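Local coordinates for protein catechol 1,2 dioxygenase (Acinetobacter radioresistens, PDB 2XSU) that probably catalyses the iron(III)-dependent cleavage of catechol by O2 to cis,cis-muconate in the beta-ketoadipate pathway, working as a homodimer, at residues G101-T106 and L238-N243; G109-A114 and S168-S173; V158-S163 and L194-V199; G220-H225 and W251-F256. The protein carries 1 engineered substitution. All coordinates share one frame; numbering follows the deposited sequence.

How the interactions relate
Three of the four contacts reach the large mixed sheet of the dioxygenase domain. Interaction 1 lays the loop after helix 82-96 on strand 238-244, whose sheet neighbour, strand 221-231, carries interaction 4; the next strand over, 155-159, leads into interaction 3. Interaction 2 lies at the surface, its centre about 13 Å from that of interaction 3 and about 21 Å from that of interaction 1. Along the chain, interactions 2 and 3 are nested inside the loop that interaction 1 closes, and 2 and 3 cross; interaction 4 crosses 1 and follows 3. Each brings a side chain near the iron, and interaction 4 supplies one of its ligands, His225, beside Tyr167, Tyr201 and His227.

Interaction 1: residues G101-T106 and L238-N243; sequences GGTPRT and LTTQFN
Thr106, the residue of this contact with the most surface buried, puts its methyl CG2 3.5 Å from CG of Gln241, the two side chains meeting at a slant. Its chi1 of -162° carries OG1 to the side opposite the backbone N, where it bonds to the backbone O of Ala257, and leaves the methyl to face the strand. The backbone of the same residue is also used: Thr106 N donates to Thr239 O over 3.1 Å. That oxygen has a second, softer neighbour in the CA of Arg105, a CA-H...O contact of 3.3 Å.

Leu238 fills the upstream end of the contact with both of its methyls. CD1 lies 3.4 Å from the carbonyl O of Thr103, while CD2 reaches CB of Thr103 at 3.8 Å, and the two side chains cross at about a right angle. The hydroxyl of Thr103 turns elsewhere, to the backbone N of Glu292 on strand 284-293. Between these two ends, Thr240 OG1 donates to Pro104 O at 2.8 Å, with a C=O...donor angle of 162°.

Arg105 sends its guanidinium away from the strand to Asp91 and Asp94 of helix 82-96, so the loop bridges that helix and the sheet. Two bonds join the loop's backbone to the strand: Pro104 O accepts from a hydroxyl and Thr106 N-H gives to a carbonyl, with apolar packing at either end of these bonds. The contact thus probably sets the path of the loop by neutral bonds and apolar packing, with no charge pair between the two segments.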
loop_
_atom_site.group_PDB
_atom_site.type_symbol
_atom_site.label_atom_id
_atom_site.label_comp_id
_atom_site.label_asym_id
_atom_site.label_seq_id
_atom_site.Cartn_x
_atom_site.Cartn_y
_atom_site.Cartn_z
ATOM N N GLY A 101 -32.414 -12.076 -12.480
ATOM C CA GLY A 101 -32.460 -11.582 -13.832
ATOM C C GLY A 101 -31.423 -10.504 -14.047
ATOM O O GLY A 101 -30.668 -10.123 -13.142
ATOM N N GLY A 102 -31.383 -10.013 -15.269
ATOM C CA GLY A 102 -30.414 -9.019 -15.624
ATOM C C GLY A 102 -29.144 -9.630 -16.182
ATOM O O GLY A 102 -28.741 -10.760 -15.850
ATOM N N THR A 103 -28.498 -8.863 -17.042
ATOM C CA THR A 103 -27.184 -9.258 -17.529
ATOM C C THR A 103 -26.247 -9.365 -16.306
ATOM O O THR A 103 -26.277 -8.479 -15.436
ATOM C CB THR A 103 -26.700 -8.205 -18.530
ATOM O OG1 THR A 103 -27.619 -8.182 -19.635
ATOM C CG2 THR A 103 -25.308 -8.577 -19.075
ATOM N N PRO A 104 -25.434 -10.450 -16.207
ATOM C CA PRO A 104 -24.529 -10.597 -15.051
ATOM C C PRO A 104 -23.489 -9.469 -14.953
ATOM O O PRO A 104 -23.035 -8.948 -15.975
ATOM C CB PRO A 104 -23.784 -11.917 -15.346
ATOM C CG PRO A 104 -24.661 -12.660 -16.245
ATOM C CD PRO A 104 -25.354 -11.625 -17.087
ATOM N N ARG A 105 -23.109 -9.131 -13.728
ATOM C CA ARG A 105 -22.000 -8.214 -13.473
ATOM C C ARG A 105 -20.641 -8.887 -13.571
ATOM O O ARG A 105 -20.524 -10.096 -13.356
ATOM C CB ARG A 105 -22.150 -7.581 -12.083
ATOM C CG ARG A 105 -22.056 -8.606 -10.940
ATOM C CD ARG A 105 -21.784 -7.992 -9.557
ATOM N NE ARG A 105 -22.716 -6.948 -9.154
ATOM C CZ ARG A 105 -23.887 -7.115 -8.533
ATOM N NH1 ARG A 105 -24.398 -8.313 -8.257
ATOM N NH2 ARG A 105 -24.585 -6.027 -8.209
ATOM N N THR A 106 -19.624 -8.101 -13.895
ATOM C CA THR A 106 -18.251 -8.520 -13.626
ATOM C C THR A 106 -17.357 -7.315 -13.330
ATOM O O THR A 106 -17.876 -6.191 -13.141
ATOM C CB THR A 106 -17.706 -9.505 -14.693
ATOM O OG1 THR A 106 -16.568 -10.182 -14.146
ATOM C CG2 THR A 106 -17.354 -8.796 -16.022
ATOM N N LEU A 238 -25.325 -1.123 -14.064
ATOM C CA LEU A 238 -24.646 -2.376 -14.353
ATOM C C LEU A 238 -23.205 -2.130 -14.738
ATOM O O LEU A 238 -22.927 -1.296 -15.592
ATOM C CB LEU A 238 -25.350 -3.119 -15.483
ATOM C CG LEU A 238 -24.676 -4.392 -16.045
ATOM C CD1 LEU A 238 -24.610 -5.494 -14.983
ATOM C CD2 LEU A 238 -25.389 -4.908 -17.277
ATOM N N THR A 239 -22.301 -2.881 -14.098
ATOM C CA THR A 239 -20.890 -2.924 -14.495
ATOM C C THR A 239 -20.656 -4.303 -15.087
ATOM O O THR A 239 -20.858 -5.316 -14.418
ATOM C CB THR A 239 -19.943 -2.715 -13.293
ATOM O OG1 THR A 239 -20.191 -1.427 -12.701
ATOM C CG2 THR A 239 -18.440 -2.819 -13.742
ATOM N N THR A 240 -20.272 -4.363 -16.364
ATOM C CA THR A 240 -20.097 -5.679 -17.007
ATOM C C THR A 240 -19.056 -5.635 -18.131
ATOM O O THR A 240 -18.338 -4.647 -18.267
ATOM C CB THR A 240 -21.469 -6.257 -17.477
ATOM O OG1 THR A 240 -21.336 -7.662 -17.776
ATOM C CG2 THR A 240 -21.986 -5.489 -18.670
ATOM N N GLN A 241 -18.907 -6.756 -18.844
ATOM C CA GLN A 241 -18.086 -6.819 -20.057
ATOM C C GLN A 241 -18.611 -7.929 -20.955
ATOM O O GLN A 241 -19.442 -8.721 -20.535
ATOM C CB GLN A 241 -16.632 -7.110 -19.736
ATOM C CG GLN A 241 -16.336 -8.514 -19.320
ATOM C CD GLN A 241 -14.881 -8.709 -18.933
ATOM O OE1 GLN A 241 -14.117 -7.735 -18.785
ATOM N NE2 GLN A 241 -14.495 -9.970 -18.758
ATOM N N PHE A 242 -18.105 -7.979 -22.184
ATOM C CA PHE A 242 -18.120 -9.265 -22.878
ATOM C C PHE A 242 -16.704 -9.692 -23.193
ATOM O O PHE A 242 -15.798 -8.843 -23.343
ATOM C CB PHE A 242 -19.031 -9.312 -24.143
ATOM C CG PHE A 242 -18.598 -8.436 -25.287
ATOM C CD1 PHE A 242 -17.529 -8.793 -26.117
ATOM C CD2 PHE A 242 -19.292 -7.254 -25.591
ATOM C CE1 PHE A 242 -17.109 -7.972 -27.184
ATOM C CE2 PHE A 242 -18.899 -6.434 -26.670
ATOM C CZ PHE A 242 -17.803 -6.780 -27.464
ATOM N N ASN A 243 -16.506 -11.017 -23.221
ATOM C CA ASN A 243 -15.282 -11.626 -23.720
ATOM C C ASN A 243 -15.605 -12.240 -25.058
ATOM O O ASN A 243 -16.787 -12.321 -25.446
ATOM C CB ASN A 243 -14.828 -12.740 -22.793
ATOM C CG ASN A 243 -14.270 -12.224 -21.523
ATOM O OD1 ASN A 243 -13.161 -11.671 -21.499
ATOM N ND2 ASN A 243 -15.035 -12.358 -20.448
#

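Interaction 2: residues G109-A114 and S168-S173; sequences GPLYVA and SFFDKS
Phe170 reaches across to Leu111 and Val113 with its ring, and the course of that side chain explains most of the contact. From CB, a chi1 of -58° sets CG opposite the carbonyl carbon, which turns the ring toward the 109-114 segment. CG and CD2 lie beneath the Leu111 methyl CD2, the latter at 3.8 Å, and the methyl stands almost exactly over the middle of the ring: it is 3.7 Å from the centroid and 8° off the normal, a clear CH-pi contact. Further out, CE2 is the busiest atom, touching Leu111 O at 3.6 Å and the Val113 methyl CG2 at 3.8 Å. CZ, at the tip, comes within 4.1 Å of Pro110 O.

The face turned from Leu111 is covered by Phe169, whose CD2 sits over its centre. The Phe170 ring is thus sandwiched between a leucine methyl and the rim of a second ring. Val113 serves both phenylalanines, since CG2 also meets Phe169 CD2 at 3.8 Å, while its other methyl, CG1, hangs over a face of the Phe169 ring.

Arg180 donates to the backbone O of both Leu111 and Ser168, tying the two segments together by polar bonds as well. Leu111 also packs on Tyr167, the iron ligand just before Ser168, so the apolar cluster forms part of the surroundings of the ferric site of an intradiol dioxygenase.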
loop_
_atom_site.group_PDB
_atom_site.type_symbol
_atom_site.label_atom_id
_atom_site.label_comp_id
_atom_site.label_asym_id
_atom_site.label_seq_id
_atom_site.Cartn_x
_atom_site.Cartn_y
_atom_site.Cartn_z
ATOM N N GLY A 109 -12.246 -3.333 -13.564
ATOM C CA GLY A 109 -10.850 -3.065 -13.892
ATOM C C GLY A 109 -10.481 -1.653 -13.466
ATOM O O GLY A 109 -11.342 -0.874 -13.039
ATOM N N PRO A 110 -9.201 -1.305 -13.619
ATOM C CA PRO A 110 -8.714 -0.032 -13.136
ATOM C C PRO A 110 -8.591 1.067 -14.175
ATOM O O PRO A 110 -7.979 2.118 -13.863
ATOM C CB PRO A 110 -7.314 -0.407 -12.611
ATOM C CG PRO A 110 -6.837 -1.443 -13.553
ATOM C CD PRO A 110 -8.108 -2.232 -13.939
ATOM N N LEU A 111 -9.169 0.874 -15.366
ATOM C CA LEU A 111 -8.817 1.767 -16.499
ATOM C C LEU A 111 -9.986 2.593 -17.071
ATOM O O LEU A 111 -9.883 3.157 -18.186
ATOM C CB LEU A 111 -8.108 0.971 -17.609
ATOM C CG LEU A 111 -6.882 0.176 -17.152
ATOM C CD1 LEU A 111 -6.300 -0.635 -18.335
ATOM C CD2 LEU A 111 -5.823 1.074 -16.502
ATOM N N TYR A 112 -11.086 2.708 -16.331
ATOM C CA TYR A 112 -12.131 3.658 -16.734
ATOM C C TYR A 112 -11.648 5.100 -16.679
ATOM O O TYR A 112 -10.900 5.477 -15.766
ATOM C CB TYR A 112 -13.388 3.492 -15.872
ATOM C CG TYR A 112 -14.492 4.484 -16.193
ATOM C CD1 TYR A 112 -15.326 4.311 -17.307
ATOM C CD2 TYR A 112 -14.710 5.593 -15.370
ATOM C CE1 TYR A 112 -16.348 5.226 -17.592
ATOM C CE2 TYR A 112 -15.728 6.505 -15.622
ATOM C CZ TYR A 112 -16.553 6.326 -16.725
ATOM O OH TYR A 112 -17.569 7.231 -16.978
ATOM N N VAL A 113 -12.067 5.891 -17.675
ATOM C CA VAL A 113 -11.821 7.358 -17.668
ATOM C C VAL A 113 -13.153 8.105 -17.920
ATOM O O VAL A 113 -13.802 7.883 -18.931
ATOM C CB VAL A 113 -10.727 7.776 -18.687
ATOM C CG1 VAL A 113 -10.495 9.323 -18.596
ATOM C CG2 VAL A 113 -9.429 6.992 -18.463
ATOM N N ALA A 114 -13.553 9.021 -17.021
ATOM C CA ALA A 114 -14.781 9.789 -17.188
ATOM C C ALA A 114 -14.540 10.947 -18.163
ATOM O O ALA A 114 -13.420 11.430 -18.254
ATOM C CB ALA A 114 -15.256 10.330 -15.831
ATOM N N SER A 168 -6.262 4.090 -24.082
ATOM C CA SER A 168 -6.003 5.534 -24.135
ATOM C C SER A 168 -5.998 6.131 -22.723
ATOM O O SER A 168 -6.542 5.544 -21.763
ATOM C CB SER A 168 -7.017 6.246 -25.036
ATOM O OG SER A 168 -8.332 6.171 -24.463
ATOM N N PHE A 169 -5.353 7.300 -22.640
ATOM C CA PHE A 169 -5.155 8.085 -21.428
ATOM C C PHE A 169 -3.964 7.528 -20.686
ATOM O O PHE A 169 -3.031 8.265 -20.374
ATOM C CB PHE A 169 -6.433 8.206 -20.566
ATOM C CG PHE A 169 -6.257 9.073 -19.346
ATOM C CD1 PHE A 169 -6.417 10.460 -19.443
ATOM C CD2 PHE A 169 -5.923 8.508 -18.112
ATOM C CE1 PHE A 169 -6.253 11.281 -18.306
ATOM C CE2 PHE A 169 -5.752 9.306 -16.981
ATOM C CZ PHE A 169 -5.923 10.701 -17.087
ATOM N N PHE A 170 -3.971 6.222 -20.435
ATOM C CA PHE A 170 -2.832 5.538 -19.850
ATOM C C PHE A 170 -1.671 5.396 -20.822
ATOM O O PHE A 170 -0.517 5.629 -20.442
ATOM C CB PHE A 170 -3.282 4.206 -19.226
ATOM C CG PHE A 170 -4.335 4.404 -18.190
ATOM C CD1 PHE A 170 -3.986 4.756 -16.889
ATOM C CD2 PHE A 170 -5.681 4.337 -18.526
ATOM C CE1 PHE A 170 -4.950 5.007 -15.943
ATOM C CE2 PHE A 170 -6.655 4.584 -17.586
ATOM C CZ PHE A 170 -6.287 4.921 -16.274
ATOM N N ASP A 171 -1.980 5.039 -22.070
ATOM C CA ASP A 171 -1.049 5.064 -23.194
ATOM C C ASP A 171 -1.110 6.472 -23.824
ATOM O O ASP A 171 -1.996 6.772 -24.610
ATOM C CB ASP A 171 -1.496 3.975 -24.189
ATOM C CG ASP A 171 -0.734 3.981 -25.510
ATOM O OD1 ASP A 171 -1.193 3.256 -26.420
ATOM O OD2 ASP A 171 0.311 4.675 -25.653
ATOM N N LYS A 172 -0.185 7.349 -23.445
ATOM C CA LYS A 172 -0.267 8.746 -23.881
ATOM C C LYS A 172 -0.010 8.972 -25.374
ATOM O O LYS A 172 -0.218 10.088 -25.865
ATOM C CB LYS A 172 0.631 9.652 -23.029
ATOM C CG LYS A 172 -0.000 10.049 -21.705
ATOM C CD LYS A 172 1.074 10.390 -20.675
ATOM C CE LYS A 172 0.567 10.094 -19.271
ATOM N NZ LYS A 172 1.659 9.589 -18.383
ATOM N N SER A 173 0.425 7.928 -26.081
ATOM C CA SER A 173 0.559 7.962 -27.543
ATOM C C SER A 173 -0.773 7.937 -28.315
ATOM O O SER A 173 -0.845 8.377 -29.469
ATOM C CB SER A 173 1.465 6.824 -28.023
ATOM O OG SER A 173 0.777 5.594 -28.105
#

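Interaction 3: residues V158-S163 and L194-V199; sequences VWHANS and LTTMPV
His160, with chi1 at 71°, holds CG between its backbone N and carbonyl carbon, and the ring is thereby aimed at Thr195, whose OG1 lies opposite its own N (chi1 -169°). The side chains come from opposite directions and close a 2.7 Å hydrogen bond between His160 NE2 and Thr195 OG1, which either atom could donate. This ties strand 190-196 to the chain around strand 155-159, in the mixed sheet of the intradiol dioxygenase domain.

The other ring nitrogen is occupied as well: His160 ND1 donates to Ala161 O at 2.8 Å, the oxygen lying in the ring plane. Held at both nitrogens, the buried imidazole is fixed in rotation. Pro198 crosses it at about a right angle, CB 3.8 Å from ND1, and CA of Pro198 makes a CA-H...O contact with Ala161 O.

Farther along, Val199 CG1 nestles against two carbonyls, 3.5 Å from Asn162 O and 3.4 Å from Ser163 O. The Ala161 methyl lies close to the iron ligands Tyr167 and Tyr201. A water links the two segments: it donates to Ala161 O at 3.0 Å and is hydrogen-bonded to Thr196 OG1 at 2.7 Å.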
loop_
_atom_site.group_PDB
_atom_site.type_symbol
_atom_site.label_atom_id
_atom_site.label_comp_id
_atom_site.label_asym_id
_atom_site.label_seq_id
_atom_site.Cartn_x
_atom_site.Cartn_y
_atom_site.Cartn_z
ATOM N N VAL A 158 -18.738 2.463 -23.034
ATOM C CA VAL A 158 -17.829 1.374 -23.466
ATOM C C VAL A 158 -16.387 1.854 -23.527
ATOM O O VAL A 158 -16.099 3.011 -23.904
ATOM C CB VAL A 158 -18.276 0.745 -24.826
ATOM C CG1 VAL A 158 -19.491 -0.147 -24.625
ATOM C CG2 VAL A 158 -18.625 1.833 -25.818
ATOM N N TRP A 159 -15.474 0.985 -23.101
ATOM C CA TRP A 159 -14.050 1.232 -23.294
ATOM C C TRP A 159 -13.316 -0.080 -23.513
ATOM O O TRP A 159 -13.699 -1.116 -22.959
ATOM C CB TRP A 159 -13.446 2.089 -22.140
ATOM C CG TRP A 159 -13.378 1.449 -20.713
ATOM C CD1 TRP A 159 -12.254 0.995 -20.082
ATOM C CD2 TRP A 159 -14.467 1.284 -19.774
ATOM N NE1 TRP A 159 -12.580 0.526 -18.813
ATOM C CE2 TRP A 159 -13.924 0.697 -18.598
ATOM C CE3 TRP A 159 -15.845 1.548 -19.826
ATOM C CZ2 TRP A 159 -14.726 0.357 -17.478
ATOM C CZ3 TRP A 159 -16.654 1.223 -18.722
ATOM C CH2 TRP A 159 -16.076 0.628 -17.546
ATOM N N HIS A 160 -12.268 -0.035 -24.324
ATOM C CA HIS A 160 -11.488 -1.257 -24.617
ATOM C C HIS A 160 -10.088 -0.919 -25.164
ATOM O O HIS A 160 -9.797 0.261 -25.474
ATOM C CB HIS A 160 -12.274 -2.206 -25.551
ATOM C CG HIS A 160 -12.413 -1.743 -26.974
ATOM N ND1 HIS A 160 -11.378 -1.793 -27.895
ATOM C CD2 HIS A 160 -13.498 -1.283 -27.647
ATOM C CE1 HIS A 160 -11.825 -1.357 -29.069
ATOM N NE2 HIS A 160 -13.108 -1.058 -28.948
ATOM N N ALA A 161 -9.260 -1.956 -25.262
ATOM C CA ALA A 161 -7.873 -1.864 -25.740
ATOM C C ALA A 161 -7.736 -1.782 -27.260
ATOM O O ALA A 161 -8.609 -2.268 -28.042
ATOM C CB ALA A 161 -7.049 -3.041 -25.213
ATOM N N ASN A 162 -6.628 -1.178 -27.671
ATOM C CA ASN A 162 -6.264 -1.142 -29.104
ATOM C C ASN A 162 -5.620 -2.449 -29.591
ATOM O O ASN A 162 -5.628 -3.465 -28.867
ATOM C CB ASN A 162 -5.413 0.111 -29.438
ATOM C CG ASN A 162 -3.958 -0.012 -28.996
ATOM O OD1 ASN A 162 -3.521 -1.001 -28.382
ATOM N ND2 ASN A 162 -3.182 1.023 -29.338
ATOM N N SER A 163 -5.060 -2.425 -30.806
ATOM C CA SER A 163 -4.524 -3.653 -31.432
ATOM C C SER A 163 -3.277 -4.209 -30.749
ATOM O O SER A 163 -2.892 -5.355 -31.027
ATOM C CB SER A 163 -4.232 -3.438 -32.919
ATOM O OG SER A 163 -2.998 -2.784 -33.107
ATOM N N LEU A 194 -19.134 1.310 -33.852
ATOM C CA LEU A 194 -18.160 0.956 -34.895
ATOM C C LEU A 194 -16.756 1.156 -34.328
ATOM O O LEU A 194 -16.362 2.251 -33.908
ATOM C CB LEU A 194 -18.396 1.804 -36.174
ATOM C CG LEU A 194 -17.339 1.668 -37.292
ATOM C CD1 LEU A 194 -17.223 0.237 -37.830
ATOM C CD2 LEU A 194 -17.646 2.676 -38.434
ATOM N N THR A 195 -15.986 0.068 -34.271
ATOM C CA THR A 195 -14.699 0.121 -33.577
ATOM C C THR A 195 -13.694 -0.856 -34.202
ATOM O O THR A 195 -13.812 -1.186 -35.402
ATOM C CB THR A 195 -14.922 -0.115 -32.040
ATOM O OG1 THR A 195 -13.734 0.183 -31.319
ATOM C CG2 THR A 195 -15.426 -1.528 -31.726
ATOM N N THR A 196 -12.707 -1.270 -33.406
ATOM C CA THR A 196 -11.701 -2.244 -33.836
ATOM C C THR A 196 -11.651 -3.394 -32.843
ATOM O O THR A 196 -12.094 -3.241 -31.691
ATOM C CB THR A 196 -10.311 -1.626 -33.991
ATOM O OG1 THR A 196 -9.933 -0.918 -32.794
ATOM C CG2 THR A 196 -10.313 -0.645 -35.165
ATOM N N MET A 197 -11.195 -4.560 -33.309
ATOM C CA MET A 197 -11.123 -5.752 -32.443
ATOM C C MET A 197 -10.111 -5.560 -31.317
ATOM O O MET A 197 -8.949 -5.340 -31.606
ATOM C CB MET A 197 -10.690 -6.961 -33.286
ATOM C CG MET A 197 -11.799 -7.628 -34.098
ATOM S SD MET A 197 -13.110 -8.379 -33.108
ATOM C CE MET A 197 -12.249 -8.658 -31.508
ATOM N N PRO A 198 -10.548 -5.606 -30.029
ATOM C CA PRO A 198 -9.543 -5.558 -28.963
ATOM C C PRO A 198 -8.722 -6.835 -28.891
ATOM O O PRO A 198 -9.218 -7.916 -29.205
ATOM C CB PRO A 198 -10.387 -5.430 -27.695
ATOM C CG PRO A 198 -11.642 -6.116 -28.011
ATOM C CD PRO A 198 -11.908 -5.761 -29.491
ATOM N N VAL A 199 -7.460 -6.695 -28.503
ATOM C CA VAL A 199 -6.624 -7.848 -28.188
ATOM C C VAL A 199 -6.445 -7.900 -26.672
ATOM O O VAL A 199 -6.500 -6.879 -25.997
ATOM C CB VAL A 199 -5.274 -7.748 -28.949
ATOM C CG1 VAL A 199 -4.377 -6.729 -28.345
ATOM C CG2 VAL A 199 -4.600 -9.083 -29.016
HETATM O O HOH W 1 -8.697 -2.554 -30.983
#

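Interaction 4: residues G220-H225 and W251-F256; sequences GNRPSH and WDDFAF. With FE (Fe (III) ion), chain B.
Asp253 OD1 is gripped by two donors, Arg222 NE at 3.0 Å and the backbone N of Ala255 at 3.1 Å. The second bond makes an Asx turn, set within the type I beta turn from Asp253 to Phe256, and arrives from above the carboxylate plane. The arginine comes in nearly flat with the carboxylate, their planes 13° apart, and uses two nitrogens in a side-on salt bridge: NE goes to OD1, while NH2 meets the syn lone pair of OD2 at 3.0 Å. OD2 also accepts from Ala257 N, which helps place the buried carboxylate; the paired bonds from NE and NH2 hold the guanidinium nearly coplanar with it. Ala255 CB covers one face of that group.

Alongside the salt bridge, Phe254 N donates to Asn221 O at 3.0 Å. Its ring has Gly220 O over one face and Ala255 CB over the other. Arg222 CG touches the edge at CE2, 3.5 Å away, with the guanidinium plane turned 69° from the ring.

The arrangement borders the ferric site. Arg222 CZ lies over the rim of the His225 imidazole, whose ND1 donates almost straight to Pro223 O at 2.8 Å; this bond probably helps orient the ligand. Tyr167, Tyr201 and His227 complete the protein ligands, a water on the metal lies at the edge of the Arg222 guanidinium, in its plane, and His225 NE2 binds the iron at 2.1 Å.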
loop_
_atom_site.group_PDB
_atom_site.type_symbol
_atom_site.label_atom_id
_atom_site.label_comp_id
_atom_site.label_asym_id
_atom_site.label_seq_id
_atom_site.Cartn_x
_atom_site.Cartn_y
_atom_site.Cartn_z
ATOM N N GLY A 220 0.103 -12.983 -16.166
ATOM C CA GLY A 220 -0.642 -11.744 -15.930
ATOM C C GLY A 220 -1.529 -11.313 -17.074
ATOM O O GLY A 220 -1.730 -10.120 -17.289
ATOM N N ASN A 221 -2.090 -12.291 -17.781
ATOM C CA ASN A 221 -2.843 -12.003 -19.007
ATOM C C ASN A 221 -4.365 -11.991 -18.832
ATOM O O ASN A 221 -4.912 -12.808 -18.100
ATOM C CB ASN A 221 -2.504 -13.049 -20.086
ATOM C CG ASN A 221 -1.020 -13.067 -20.453
ATOM O OD1 ASN A 221 -0.337 -14.089 -20.261
ATOM N ND2 ASN A 221 -0.516 -11.950 -20.937
ATOM N N ARG A 222 -5.034 -11.107 -19.586
ATOM C CA ARG A 222 -6.499 -11.123 -19.709
ATOM C C ARG A 222 -6.875 -11.460 -21.165
ATOM O O ARG A 222 -6.181 -11.022 -22.086
ATOM C CB ARG A 222 -7.117 -9.764 -19.358
ATOM C CG ARG A 222 -6.732 -9.265 -17.983
ATOM C CD ARG A 222 -7.766 -8.324 -17.463
ATOM N NE ARG A 222 -9.017 -8.993 -17.179
ATOM C CZ ARG A 222 -10.163 -8.366 -16.957
ATOM N NH1 ARG A 222 -10.232 -7.031 -17.012
ATOM N NH2 ARG A 222 -11.244 -9.073 -16.707
ATOM N N PRO A 223 -7.957 -12.237 -21.368
ATOM C CA PRO A 223 -8.493 -12.414 -22.740
ATOM C C PRO A 223 -9.062 -11.100 -23.249
ATOM O O PRO A 223 -9.394 -10.187 -22.446
ATOM C CB PRO A 223 -9.628 -13.428 -22.568
ATOM C CG PRO A 223 -10.158 -13.110 -21.152
ATOM C CD PRO A 223 -8.888 -12.774 -20.354
ATOM N N SER A 224 -9.207 -11.007 -24.563
ATOM C CA SER A 224 -9.849 -9.830 -25.198
ATOM C C SER A 224 -11.240 -9.589 -24.590
ATOM O O SER A 224 -11.998 -10.541 -24.277
ATOM C CB SER A 224 -9.998 -10.060 -26.684
ATOM O OG SER A 224 -10.795 -11.209 -26.876
ATOM N N HIS A 225 -11.579 -8.304 -24.409
ATOM C CA HIS A 225 -12.864 -7.948 -23.779
ATOM C C HIS A 225 -13.201 -6.477 -24.056
ATOM O O HIS A 225 -12.329 -5.671 -24.397
ATOM C CB HIS A 225 -12.805 -8.157 -22.237
ATOM C CG HIS A 225 -11.718 -7.363 -21.559
ATOM N ND1 HIS A 225 -10.408 -7.802 -21.487
ATOM C CD2 HIS A 225 -11.742 -6.150 -20.939
ATOM C CE1 HIS A 225 -9.675 -6.900 -20.854
ATOM N NE2 HIS A 225 -10.455 -5.890 -20.501
ATOM N N TRP A 251 -10.846 -18.693 -20.421
ATOM C CA TRP A 251 -11.191 -19.306 -19.136
ATOM C C TRP A 251 -9.957 -19.430 -18.219
ATOM O O TRP A 251 -9.922 -20.261 -17.285
ATOM C CB TRP A 251 -11.912 -20.642 -19.394
ATOM C CG TRP A 251 -13.273 -20.410 -19.994
ATOM C CD1 TRP A 251 -13.656 -20.642 -21.284
ATOM C CD2 TRP A 251 -14.429 -19.919 -19.307
ATOM N NE1 TRP A 251 -14.989 -20.310 -21.446
ATOM C CE2 TRP A 251 -15.483 -19.859 -20.249
ATOM C CE3 TRP A 251 -14.670 -19.504 -17.990
ATOM C CZ2 TRP A 251 -16.770 -19.420 -19.914
ATOM C CZ3 TRP A 251 -15.971 -19.068 -17.651
ATOM C CH2 TRP A 251 -16.991 -19.027 -18.619
ATOM N N ASP A 252 -8.968 -18.564 -18.473
ATOM C CA ASP A 252 -7.703 -18.507 -17.722
ATOM C C ASP A 252 -7.325 -17.014 -17.554
ATOM O O ASP A 252 -6.161 -16.638 -17.697
ATOM C CB ASP A 252 -6.609 -19.262 -18.494
ATOM C CG ASP A 252 -5.320 -19.502 -17.696
ATOM O OD1 ASP A 252 -5.327 -19.569 -16.444
ATOM O OD2 ASP A 252 -4.275 -19.658 -18.373
ATOM N N ASP A 253 -8.318 -16.172 -17.277
ATOM C CA ASP A 253 -8.121 -14.731 -17.027
ATOM C C ASP A 253 -7.420 -14.529 -15.688
ATOM O O ASP A 253 -7.907 -15.062 -14.689
ATOM C CB ASP A 253 -9.526 -14.088 -16.983
ATOM C CG ASP A 253 -9.518 -12.576 -16.757
ATOM O OD1 ASP A 253 -8.468 -11.894 -16.766
ATOM O OD2 ASP A 253 -10.639 -12.029 -16.597
ATOM N N PHE A 254 -6.310 -13.786 -15.663
ATOM C CA PHE A 254 -5.551 -13.580 -14.395
ATOM C C PHE A 254 -6.368 -12.755 -13.383
ATOM O O PHE A 254 -6.006 -12.713 -12.205
ATOM C CB PHE A 254 -4.160 -12.956 -14.661
ATOM C CG PHE A 254 -4.100 -11.468 -14.439
ATOM C CD1 PHE A 254 -3.418 -10.950 -13.345
ATOM C CD2 PHE A 254 -4.737 -10.582 -15.311
ATOM C CE1 PHE A 254 -3.379 -9.555 -13.144
ATOM C CE2 PHE A 254 -4.707 -9.186 -15.107
ATOM C CZ PHE A 254 -4.023 -8.686 -14.018
ATOM N N ALA A 255 -7.439 -12.094 -13.851
ATOM C CA ALA A 255 -8.346 -11.338 -12.953
ATOM C C ALA A 255 -9.731 -11.998 -12.778
ATOM O O ALA A 255 -10.612 -11.446 -12.132
ATOM C CB ALA A 255 -8.437 -9.870 -13.399
ATOM N N PHE A 256 -9.895 -13.212 -13.303
ATOM C CA PHE A 256 -11.092 -14.039 -12.988
ATOM C C PHE A 256 -12.453 -13.429 -13.331
ATOM O O PHE A 256 -13.439 -13.663 -12.608
ATOM C CB PHE A 256 -11.029 -14.481 -11.492
ATOM C CG PHE A 256 -9.685 -14.954 -11.110
ATOM C CD1 PHE A 256 -9.272 -16.236 -11.478
ATOM C CD2 PHE A 256 -8.784 -14.099 -10.455
ATOM C CE1 PHE A 256 -7.975 -16.695 -11.173
ATOM C CE2 PHE A 256 -7.473 -14.546 -10.147
ATOM C CZ PHE A 256 -7.087 -15.845 -10.534
HETATM FE FE FE B . -9.792 -4.070 -19.620
HETATM O O HOH W 2 -9.029 -3.378 -17.739
#